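Local structure of CDC25-like phosphatase YCH1 (Saccharomyces cerevisiae, 3FS5) at residues A[1-9]-A[102-113]; A[33-41]-A[48-59]. The protein acts as a protein phosphatase of the MPI (Cdc25-like) family, built on a single rhodanese-type domain. All coordinates share one frame; numbering follows the deposited sequence.

Contact 1: A[1-9]-A[102-113]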
loop_
_atom_site.group_PDB
_atom_site.type_symbol
_atom_site.label_atom_id
_atom_site.label_comp_id
_atom_site.label_asym_id
_atom_site.label_seq_id
_atom_site.Cartn_x
_atom_site.Cartn_y
_atom_site.Cartn_z
ATOM N N MET A 1 12.747 -5.044 9.960
ATOM C CA MET A 1 13.760 -4.096 9.414
ATOM C C MET A 1 14.841 -3.831 10.459
ATOM O O MET A 1 14.621 -4.033 11.654
ATOM C CB MET A 1 13.073 -2.794 8.996
ATOM C CG MET A 1 11.969 -3.014 7.970
ATOM S SD MET A 1 11.043 -1.527 7.559
ATOM C CE MET A 1 9.933 -1.413 8.968
ATOM N N ASP A 2 16.003 -3.372 10.007
ATOM C CA ASP A 2 17.127 -3.123 10.906
ATOM C C ASP A 2 17.484 -1.661 11.174
ATOM O O ASP A 2 18.160 -1.360 12.158
ATOM C CB ASP A 2 18.365 -3.854 10.378
ATOM C CG ASP A 2 18.582 -3.631 8.892
ATOM O OD1 ASP A 2 18.751 -2.464 8.480
ATOM O OD2 ASP A 2 18.578 -4.625 8.135
ATOM N N SER A 3 17.042 -0.756 10.307
ATOM C CA SER A 3 17.355 0.655 10.491
ATOM C C SER A 3 16.266 1.570 9.948
ATOM O O SER A 3 15.168 1.123 9.613
ATOM C CB SER A 3 18.688 0.989 9.813
ATOM O OG SER A 3 18.617 0.771 8.415
ATOM N N TYR A 4 16.580 2.859 9.867
ATOM C CA TYR A 4 15.637 3.842 9.369
ATOM C C TYR A 4 16.055 4.379 8.008
ATOM O O TYR A 4 15.583 5.427 7.579
ATOM C CB TYR A 4 15.502 4.995 10.369
ATOM C CG TYR A 4 14.876 4.579 11.679
ATOM C CD1 TYR A 4 15.657 4.109 12.734
ATOM C CD2 TYR A 4 13.493 4.610 11.846
ATOM C CE1 TYR A 4 15.073 3.676 13.925
ATOM C CE2 TYR A 4 12.899 4.183 13.027
ATOM C CZ TYR A 4 13.695 3.717 14.063
ATOM O OH TYR A 4 13.104 3.281 15.225
ATOM N N SER A 5 16.933 3.641 7.330
ATOM C CA SER A 5 17.431 4.033 6.019
ATOM C C SER A 5 16.443 3.700 4.905
ATOM O O SER A 5 15.674 2.750 5.006
ATOM C CB SER A 5 18.767 3.337 5.736
ATOM O OG SER A 5 19.193 3.579 4.406
ATOM N N ILE A 6 16.481 4.495 3.842
ATOM C CA ILE A 6 15.606 4.322 2.690
ATOM C C ILE A 6 15.769 2.941 2.042
ATOM O O ILE A 6 14.863 2.459 1.367
ATOM C CB ILE A 6 15.891 5.424 1.638
ATOM C CG1 ILE A 6 14.939 5.291 0.443
ATOM C CG2 ILE A 6 17.342 5.333 1.172
ATOM C CD1 ILE A 6 13.489 5.526 0.787
ATOM N N THR A 7 16.915 2.301 2.256
ATOM C CA THR A 7 17.168 0.982 1.673
ATOM C C THR A 7 16.252 -0.096 2.257
ATOM O O THR A 7 16.169 -1.204 1.724
ATOM C CB THR A 7 18.642 0.546 1.870
ATOM O OG1 THR A 7 18.959 0.534 3.266
ATOM C CG2 THR A 7 19.578 1.500 1.158
ATOM N N ASN A 8 15.568 0.232 3.350
ATOM C CA ASN A 8 14.648 -0.709 3.988
ATOM C C ASN A 8 13.330 -0.810 3.229
ATOM O O ASN A 8 12.561 -1.746 3.431
ATOM C CB ASN A 8 14.362 -0.285 5.430
ATOM C CG ASN A 8 15.518 -0.574 6.354
ATOM O OD1 ASN A 8 15.878 -1.729 6.563
ATOM N ND2 ASN A 8 16.110 0.476 6.912
ATOM N N VAL A 9 13.070 0.162 2.363
ATOM C CA VAL A 9 11.847 0.177 1.575
ATOM C C VAL A 9 12.029 -0.687 0.332
ATOM O O VAL A 9 12.913 -0.425 -0.495
ATOM C CB VAL A 9 11.483 1.615 1.153
ATOM C CG1 VAL A 9 10.216 1.613 0.299
ATOM C CG2 VAL A 9 11.300 2.483 2.392
ATOM N N MET A 102 8.488 6.158 4.107
ATOM C CA MET A 102 9.498 6.712 5.010
ATOM C C MET A 102 8.855 7.387 6.222
ATOM O O MET A 102 9.414 7.367 7.323
ATOM C CB MET A 102 10.396 7.715 4.276
ATOM C CG MET A 102 11.414 7.074 3.340
ATOM S SD MET A 102 12.469 5.853 4.175
ATOM C CE MET A 102 13.653 6.908 5.009
ATOM N N LEU A 103 7.686 7.985 6.015
ATOM C CA LEU A 103 6.968 8.647 7.102
ATOM C C LEU A 103 6.591 7.629 8.167
ATOM O O LEU A 103 6.751 7.883 9.359
ATOM C CB LEU A 103 5.697 9.328 6.583
ATOM C CG LEU A 103 5.845 10.669 5.862
ATOM C CD1 LEU A 103 4.484 11.117 5.336
ATOM C CD2 LEU A 103 6.413 11.709 6.827
ATOM N N LEU A 104 6.086 6.478 7.731
ATOM C CA LEU A 104 5.707 5.425 8.662
ATOM C C LEU A 104 6.943 4.841 9.332
ATOM O O LEU A 104 6.965 4.639 10.544
ATOM C CB LEU A 104 4.955 4.307 7.947
ATOM C CG LEU A 104 4.582 3.127 8.856
ATOM C CD1 LEU A 104 3.569 3.590 9.896
ATOM C CD2 LEU A 104 4.012 1.987 8.035
ATOM N N LEU A 105 7.967 4.564 8.531
ATOM C CA LEU A 105 9.206 3.996 9.041
ATOM C C LEU A 105 9.805 4.845 10.150
ATOM O O LEU A 105 10.192 4.326 11.197
ATOM C CB LEU A 105 10.225 3.846 7.907
ATOM C CG LEU A 105 11.593 3.261 8.272
ATOM C CD1 LEU A 105 11.429 1.883 8.900
ATOM C CD2 LEU A 105 12.451 3.172 7.018
ATOM N N ARG A 106 9.875 6.151 9.921
ATOM C CA ARG A 106 10.444 7.053 10.907
ATOM C C ARG A 106 9.600 7.182 12.174
ATOM O O ARG A 106 10.096 7.643 13.201
ATOM C CB ARG A 106 10.683 8.436 10.283
ATOM C CG ARG A 106 11.763 8.447 9.198
ATOM C CD ARG A 106 13.101 8.009 9.764
ATOM N NE ARG A 106 14.146 7.840 8.753
ATOM C CZ ARG A 106 14.660 8.823 8.019
ATOM N NH1 ARG A 106 15.609 8.558 7.134
ATOM N NH2 ARG A 106 14.222 10.066 8.163
ATOM N N SER A 107 8.339 6.762 12.114
ATOM C CA SER A 107 7.467 6.853 13.282
ATOM C C SER A 107 7.497 5.590 14.134
ATOM O O SER A 107 6.871 5.543 15.192
ATOM C CB SER A 107 6.020 7.149 12.862
ATOM O OG SER A 107 5.382 5.991 12.348
ATOM N N LEU A 108 8.229 4.575 13.680
ATOM C CA LEU A 108 8.331 3.306 14.404
ATOM C C LEU A 108 9.464 3.292 15.427
ATOM O O LEU A 108 10.533 3.847 15.182
ATOM C CB LEU A 108 8.561 2.151 13.422
ATOM C CG LEU A 108 7.499 1.836 12.367
ATOM C CD1 LEU A 108 7.962 0.659 11.515
ATOM C CD2 LEU A 108 6.184 1.515 13.041
ATOM N N ASP A 109 9.223 2.655 16.572
ATOM C CA ASP A 109 10.241 2.531 17.615
ATOM C C ASP A 109 11.166 1.397 17.205
ATOM O O ASP A 109 10.820 0.591 16.344
ATOM C CB ASP A 109 9.614 2.172 18.964
ATOM C CG ASP A 109 8.788 3.290 19.541
ATOM O OD1 ASP A 109 9.347 4.388 19.750
ATOM O OD2 ASP A 109 7.582 3.068 19.791
ATOM N N THR A 110 12.334 1.322 17.832
ATOM C CA THR A 110 13.285 0.267 17.512
ATOM C C THR A 110 12.654 -1.107 17.745
ATOM O O THR A 110 13.005 -2.085 17.082
ATOM C CB THR A 110 14.568 0.394 18.366
ATOM O OG1 THR A 110 14.233 0.298 19.757
ATOM C CG2 THR A 110 15.246 1.732 18.112
ATOM N N ALA A 111 11.710 -1.174 18.680
ATOM C CA ALA A 111 11.034 -2.428 18.996
ATOM C C ALA A 111 9.967 -2.778 17.960
ATOM O O ALA A 111 9.636 -3.948 17.765
ATOM C CB ALA A 111 10.405 -2.343 20.384
ATOM N N GLU A 112 9.437 -1.759 17.294
ATOM C CA GLU A 112 8.403 -1.959 16.288
ATOM C C GLU A 112 8.990 -2.148 14.886
ATOM O O GLU A 112 8.281 -2.533 13.955
ATOM C CB GLU A 112 7.443 -0.764 16.303
ATOM C CG GLU A 112 6.928 -0.435 17.698
ATOM C CD GLU A 112 6.152 0.867 17.763
ATOM O OE1 GLU A 112 6.661 1.891 17.257
ATOM O OE2 GLU A 112 5.042 0.871 18.336
ATOM N N LEU A 113 10.284 -1.882 14.739
ATOM C CA LEU A 113 10.938 -2.026 13.445
ATOM C C LEU A 113 10.836 -3.438 12.888
ATOM O O LEU A 113 10.747 -3.621 11.675
ATOM C CB LEU A 113 12.414 -1.633 13.537
ATOM C CG LEU A 113 12.767 -0.145 13.469
ATOM C CD1 LEU A 113 14.281 0.014 13.514
ATOM C CD2 LEU A 113 12.210 0.462 12.183
#
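The Tyr-4 ring has Leu-113 over one face, with CD2 4.3 Å from the ring centroid in a CH-pi contact, while the backbone oxygens of Leu-105 and Leu-108 lie at its edge, near the ring plane. The Arg-106 guanidinium is also met at its edge, by Tyr-4 O; the ring and guanidinium planes stand 63° apart, and Arg-106 CD comes up obliquely to the ring. These groups fasten the N-terminal segment of the rhodanese fold, just ahead of edge strand 10-12, to the C-terminal end of helix 96-106 and the loop beyond it.

Both polar ends of Tyr-4 are used. Its hydroxyl donates to Leu-108 O over a short 2.6 Å, tilted from that carbonyl plane. Its carbonyl oxygen is gripped side-on by Arg-106, NE lying 3.0 Å from Tyr-4 O on a lone pair and NH1 reaching the same oxygen from farther out of the carbonyl plane. The arginine chain starts away from 1-9 and returns through a bend at chi2 (-61°), which brings NE back to the tyrosine carbonyl.

Beyond Leu-113, apolar side chains meet: Met-1 bends at chi3, and its CE reaches Leu-105 CD1 at 3.6 Å and also meets Leu-108 CD1; Leu-118 of strand 116-121 touches both Met-1 and Leu-105. At the other end, Ile-6 and Met-102 cross at about a right angle, Ile-6 CD1 lying 3.6 Å from Met-102 SD, and Val-9 CG2 touches the same sulfur. Asn-8 braces the segment from within, its ND2 donating to Ser-3 OG and Ser-5 O. The first residue is held by its backbone too: Met-1 N donates to Leu-113 O at 3.0 Å, from above the carbonyl plane.

Contact 2: A[33-41]-A[48-59]; sequences FQVVDVRGS and IKDGWHYAYSRL
Gln-34 lies flat over the indole of Trp-52, amide and ring planes 13° apart, with CG 3.7 Å from the centroid of the six-membered ring and almost straight above it. CG sits anti to the backbone N (chi1 178°) and the chain bends at chi2, which lays the amide along the ring face. With an alanine at Trp-52 the Gln-34 side chain is likely to lose the surface it stacks on and become freer to turn, and Arg-72 to lose its cation-pi partner.

Beneath this stack the strands run parallel: Trp-52 N donates to Val-35 O at 2.8 Å, and Asp-37 N to Trp-52 O. Asp-37 O then takes two donors from opposite faces of its carbonyl plane, Tyr-54 N and His-53 ND1, the latter in the imidazole plane at 3.3 Å and nearly straight (178°). Past the strand pairing, Tyr-56 N, just after the N-cap residue Ala-55, donates to Val-38 O.

Arg-39 grips the Asp-37 carboxylate side-on, NH1 to OD1 at 2.8 Å and NE to OD2, while Arg-39 N closes an Asx turn on OD2. A water joins OD1 to Ile-48 N.

Asp-37 and Arg-39 touch His-89 and Met-91, which flank modified Cys-90 in the loop that probably forms the active site, as in relatives. In the parallel sheet of this rhodanese (Cdc25-like) fold, strand 52-53 is outermost and 33-37 lies between it and 84-88. Helix 63-78 covers the Trp-52 and Tyr-54 side, where Tyr-54 OH bonds to Glu-68; Tyr-56 packs on helix 96-106.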
loop_
_atom_site.group_PDB
_atom_site.type_symbol
_atom_site.label_atom_id
_atom_site.label_comp_id
_atom_site.label_asym_id
_atom_site.label_seq_id
_atom_site.Cartn_x
_atom_site.Cartn_y
_atom_site.Cartn_z
ATOM N N PHE A 33 -0.650 -9.090 4.771
ATOM C CA PHE A 33 -0.267 -7.842 4.124
ATOM C C PHE A 33 -1.428 -6.858 4.199
ATOM O O PHE A 33 -2.561 -7.246 4.467
ATOM C CB PHE A 33 0.119 -8.106 2.659
ATOM C CG PHE A 33 -1.015 -8.634 1.817
ATOM C CD1 PHE A 33 -1.916 -7.763 1.211
ATOM C CD2 PHE A 33 -1.203 -10.004 1.661
ATOM C CE1 PHE A 33 -2.988 -8.249 0.465
ATOM C CE2 PHE A 33 -2.272 -10.503 0.915
ATOM C CZ PHE A 33 -3.168 -9.623 0.317
ATOM N N GLN A 34 -1.133 -5.581 3.989
ATOM C CA GLN A 34 -2.158 -4.550 4.009
ATOM C C GLN A 34 -1.784 -3.436 3.043
ATOM O O GLN A 34 -0.710 -2.841 3.149
ATOM C CB GLN A 34 -2.327 -3.960 5.413
ATOM C CG GLN A 34 -3.357 -2.830 5.452
ATOM C CD GLN A 34 -4.747 -3.292 5.022
ATOM O OE1 GLN A 34 -5.404 -2.655 4.193
ATOM N NE2 GLN A 34 -5.202 -4.396 5.594
ATOM N N VAL A 35 -2.680 -3.160 2.104
ATOM C CA VAL A 35 -2.462 -2.121 1.110
ATOM C C VAL A 35 -2.911 -0.766 1.642
ATOM O O VAL A 35 -4.006 -0.640 2.195
ATOM C CB VAL A 35 -3.251 -2.427 -0.194
ATOM C CG1 VAL A 35 -3.155 -1.249 -1.162
ATOM C CG2 VAL A 35 -2.713 -3.691 -0.841
ATOM N N VAL A 36 -2.057 0.241 1.487
ATOM C CA VAL A 36 -2.391 1.597 1.915
ATOM C C VAL A 36 -2.299 2.515 0.696
ATOM O O VAL A 36 -1.214 2.761 0.163
ATOM C CB VAL A 36 -1.430 2.116 3.009
ATOM C CG1 VAL A 36 -1.865 3.516 3.473
ATOM C CG2 VAL A 36 -1.425 1.155 4.191
ATOM N N ASP A 37 -3.455 3.001 0.261
ATOM C CA ASP A 37 -3.586 3.894 -0.889
ATOM C C ASP A 37 -3.423 5.325 -0.366
ATOM O O ASP A 37 -4.285 5.824 0.357
ATOM C CB ASP A 37 -4.979 3.675 -1.500
ATOM C CG ASP A 37 -5.185 4.408 -2.809
ATOM O OD1 ASP A 37 -6.061 3.971 -3.581
ATOM O OD2 ASP A 37 -4.499 5.413 -3.065
ATOM N N VAL A 38 -2.327 5.989 -0.730
ATOM C CA VAL A 38 -2.076 7.340 -0.235
ATOM C C VAL A 38 -2.398 8.477 -1.202
ATOM O O VAL A 38 -1.899 9.595 -1.059
ATOM C CB VAL A 38 -0.615 7.475 0.274
ATOM C CG1 VAL A 38 -0.386 6.491 1.434
ATOM C CG2 VAL A 38 0.375 7.194 -0.852
ATOM N N ARG A 39 -3.251 8.188 -2.176
ATOM C CA ARG A 39 -3.673 9.190 -3.144
ATOM C C ARG A 39 -4.641 10.156 -2.466
ATOM O O ARG A 39 -5.183 9.858 -1.398
ATOM C CB ARG A 39 -4.380 8.524 -4.326
ATOM C CG ARG A 39 -3.467 7.717 -5.232
ATOM C CD ARG A 39 -4.256 7.134 -6.388
ATOM N NE ARG A 39 -5.143 6.059 -5.939
ATOM C CZ ARG A 39 -6.029 5.446 -6.719
ATOM N NH1 ARG A 39 -6.783 4.474 -6.226
ATOM N NH2 ARG A 39 -6.170 5.817 -7.991
ATOM N N GLY A 40 -4.844 11.314 -3.083
ATOM C CA GLY A 40 -5.770 12.291 -2.539
ATOM C C GLY A 40 -7.079 12.165 -3.298
ATOM O O GLY A 40 -7.698 11.097 -3.312
ATOM N N SER A 41 -7.509 13.240 -3.947
ATOM C CA SER A 41 -8.749 13.169 -4.704
ATOM C C SER A 41 -8.537 12.275 -5.928
ATOM O O SER A 41 -9.498 11.823 -6.543
ATOM C CB SER A 41 -9.224 14.575 -5.110
ATOM O OG SER A 41 -8.196 15.312 -5.735
ATOM N N ILE A 48 -7.649 -0.713 -5.052
ATOM C CA ILE A 48 -7.394 -2.111 -4.762
ATOM C C ILE A 48 -8.307 -2.584 -3.636
ATOM O O ILE A 48 -8.452 -1.910 -2.616
ATOM C CB ILE A 48 -5.910 -2.313 -4.404
ATOM C CG1 ILE A 48 -5.053 -1.900 -5.612
ATOM C CG2 ILE A 48 -5.647 -3.766 -3.987
ATOM C CD1 ILE A 48 -3.551 -2.013 -5.393
ATOM N N LYS A 49 -8.936 -3.737 -3.841
ATOM C CA LYS A 49 -9.862 -4.305 -2.871
ATOM C C LYS A 49 -9.243 -4.517 -1.492
ATOM O O LYS A 49 -8.119 -5.012 -1.368
ATOM C CB LYS A 49 -10.416 -5.633 -3.403
ATOM C CG LYS A 49 -11.521 -6.254 -2.557
ATOM C CD LYS A 49 -11.988 -7.572 -3.172
ATOM C CE LYS A 49 -13.066 -8.245 -2.329
ATOM N NZ LYS A 49 -14.283 -7.393 -2.198
ATOM N N ASP A 50 -9.997 -4.138 -0.464
ATOM C CA ASP A 50 -9.588 -4.268 0.931
ATOM C C ASP A 50 -8.427 -3.368 1.368
ATOM O O ASP A 50 -7.910 -3.517 2.472
ATOM C CB ASP A 50 -9.253 -5.728 1.260
ATOM C CG ASP A 50 -10.414 -6.673 0.983
ATOM O OD1 ASP A 50 -11.582 -6.274 1.188
ATOM O OD2 ASP A 50 -10.153 -7.822 0.567
ATOM N N GLY A 51 -8.012 -2.437 0.512
ATOM C CA GLY A 51 -6.934 -1.540 0.897
ATOM C C GLY A 51 -7.466 -0.399 1.754
ATOM O O GLY A 51 -8.676 -0.199 1.818
ATOM N N TRP A 52 -6.587 0.338 2.432
ATOM C CA TRP A 52 -7.033 1.466 3.246
ATOM C C TRP A 52 -6.625 2.761 2.552
ATOM O O TRP A 52 -5.560 2.839 1.942
ATOM C CB TRP A 52 -6.425 1.441 4.652
ATOM C CG TRP A 52 -6.755 0.235 5.479
ATOM C CD1 TRP A 52 -7.789 -0.641 5.294
ATOM C CD2 TRP A 52 -6.044 -0.220 6.634
ATOM N NE1 TRP A 52 -7.758 -1.618 6.264
ATOM C CE2 TRP A 52 -6.697 -1.383 7.099
ATOM C CE3 TRP A 52 -4.913 0.243 7.322
ATOM C CZ2 TRP A 52 -6.256 -2.094 8.224
ATOM C CZ3 TRP A 52 -4.474 -0.464 8.442
ATOM C CH2 TRP A 52 -5.146 -1.622 8.879
ATOM N N HIS A 53 -7.474 3.774 2.661
ATOM C CA HIS A 53 -7.231 5.061 2.024
ATOM C C HIS A 53 -6.781 6.129 3.025
ATOM O O HIS A 53 -7.578 6.603 3.830
ATOM C CB HIS A 53 -8.515 5.490 1.301
ATOM C CG HIS A 53 -8.409 6.790 0.571
ATOM N ND1 HIS A 53 -7.219 7.276 0.074
ATOM C CD2 HIS A 53 -9.360 7.684 0.210
ATOM C CE1 HIS A 53 -7.441 8.413 -0.561
ATOM N NE2 HIS A 53 -8.732 8.681 -0.494
ATOM N N TYR A 54 -5.493 6.472 2.976
ATOM C CA TYR A 54 -4.884 7.493 3.840
ATOM C C TYR A 54 -4.101 8.480 2.977
ATOM O O TYR A 54 -2.955 8.214 2.605
ATOM C CB TYR A 54 -3.925 6.858 4.864
ATOM C CG TYR A 54 -4.621 6.211 6.038
ATOM C CD1 TYR A 54 -5.270 4.988 5.900
ATOM C CD2 TYR A 54 -4.666 6.844 7.282
ATOM C CE1 TYR A 54 -5.948 4.410 6.962
ATOM C CE2 TYR A 54 -5.343 6.273 8.354
ATOM C CZ TYR A 54 -5.984 5.056 8.184
ATOM O OH TYR A 54 -6.678 4.485 9.224
ATOM N N ALA A 55 -4.712 9.621 2.668
ATOM C CA ALA A 55 -4.075 10.629 1.821
ATOM C C ALA A 55 -2.701 11.080 2.320
ATOM O O ALA A 55 -2.532 11.434 3.489
ATOM C CB ALA A 55 -5.000 11.840 1.665
ATOM N N TYR A 56 -1.727 11.074 1.418
ATOM C CA TYR A 56 -0.367 11.482 1.747
ATOM C C TYR A 56 -0.297 12.877 2.373
ATOM O O TYR A 56 0.391 13.083 3.374
ATOM C CB TYR A 56 0.505 11.466 0.496
ATOM C CG TYR A 56 1.912 11.947 0.752
ATOM C CD1 TYR A 56 2.834 11.139 1.407
ATOM C CD2 TYR A 56 2.315 13.222 0.362
ATOM C CE1 TYR A 56 4.124 11.583 1.668
ATOM C CE2 TYR A 56 3.603 13.678 0.618
ATOM C CZ TYR A 56 4.502 12.853 1.271
ATOM O OH TYR A 56 5.779 13.293 1.527
ATOM N N SER A 57 -1.004 13.834 1.778
ATOM C CA SER A 57 -0.995 15.205 2.283
ATOM C C SER A 57 -1.356 15.284 3.756
ATOM O O SER A 57 -0.715 16.007 4.521
ATOM C CB SER A 57 -1.957 16.088 1.479
ATOM O OG SER A 57 -1.513 16.225 0.141
ATOM N N ARG A 58 -2.379 14.542 4.161
ATOM C CA ARG A 58 -2.803 14.560 5.552
ATOM C C ARG A 58 -1.851 13.789 6.466
ATOM O O ARG A 58 -1.634 14.179 7.614
ATOM C CB ARG A 58 -4.219 14.007 5.681
ATOM C CG ARG A 58 -4.825 14.244 7.048
ATOM C CD ARG A 58 -6.274 13.817 7.093
ATOM N NE ARG A 58 -6.812 13.890 8.447
ATOM C CZ ARG A 58 -7.994 13.401 8.803
ATOM N NH1 ARG A 58 -8.406 13.510 10.060
ATOM N NH2 ARG A 58 -8.765 12.804 7.902
ATOM N N LEU A 59 -1.290 12.690 5.971
ATOM C CA LEU A 59 -0.347 11.918 6.770
ATOM C C LEU A 59 0.843 12.813 7.107
ATOM O O LEU A 59 1.350 12.803 8.229
ATOM C CB LEU A 59 0.145 10.690 5.994
ATOM C CG LEU A 59 -0.826 9.515 5.852
ATOM C CD1 LEU A 59 -0.232 8.481 4.909
ATOM C CD2 LEU A 59 -1.104 8.897 7.222
HETATM O O HOH W 1 -4.969 -4.916 1.654
HETATM O O HOH W 2 -5.841 1.211 -3.900
#

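Contact 2 is the core of the pair, mostly buried and close to the centre of the chain; the centre of contact 1 lies about 16 Å from the centre of the chain and is only partly buried. Along the chain, contact 2 is nested within the loop that contact 1 closes. The two meet at helix 96-106, where Leu-103 CD1 lies 3.7 Å from Tyr-56 CE1. Their chemistry follows their places: 33-41 and 48-59 are joined by a parallel backbone ladder backed by a buried carboxylate, whereas 1-9 and 102-113 share no strand pairing and rely on side-chain bonds to backbone carbonyls, one terminal amine and apolar packing of methionine, leucine, isoleucine, valine and the tyrosine ring.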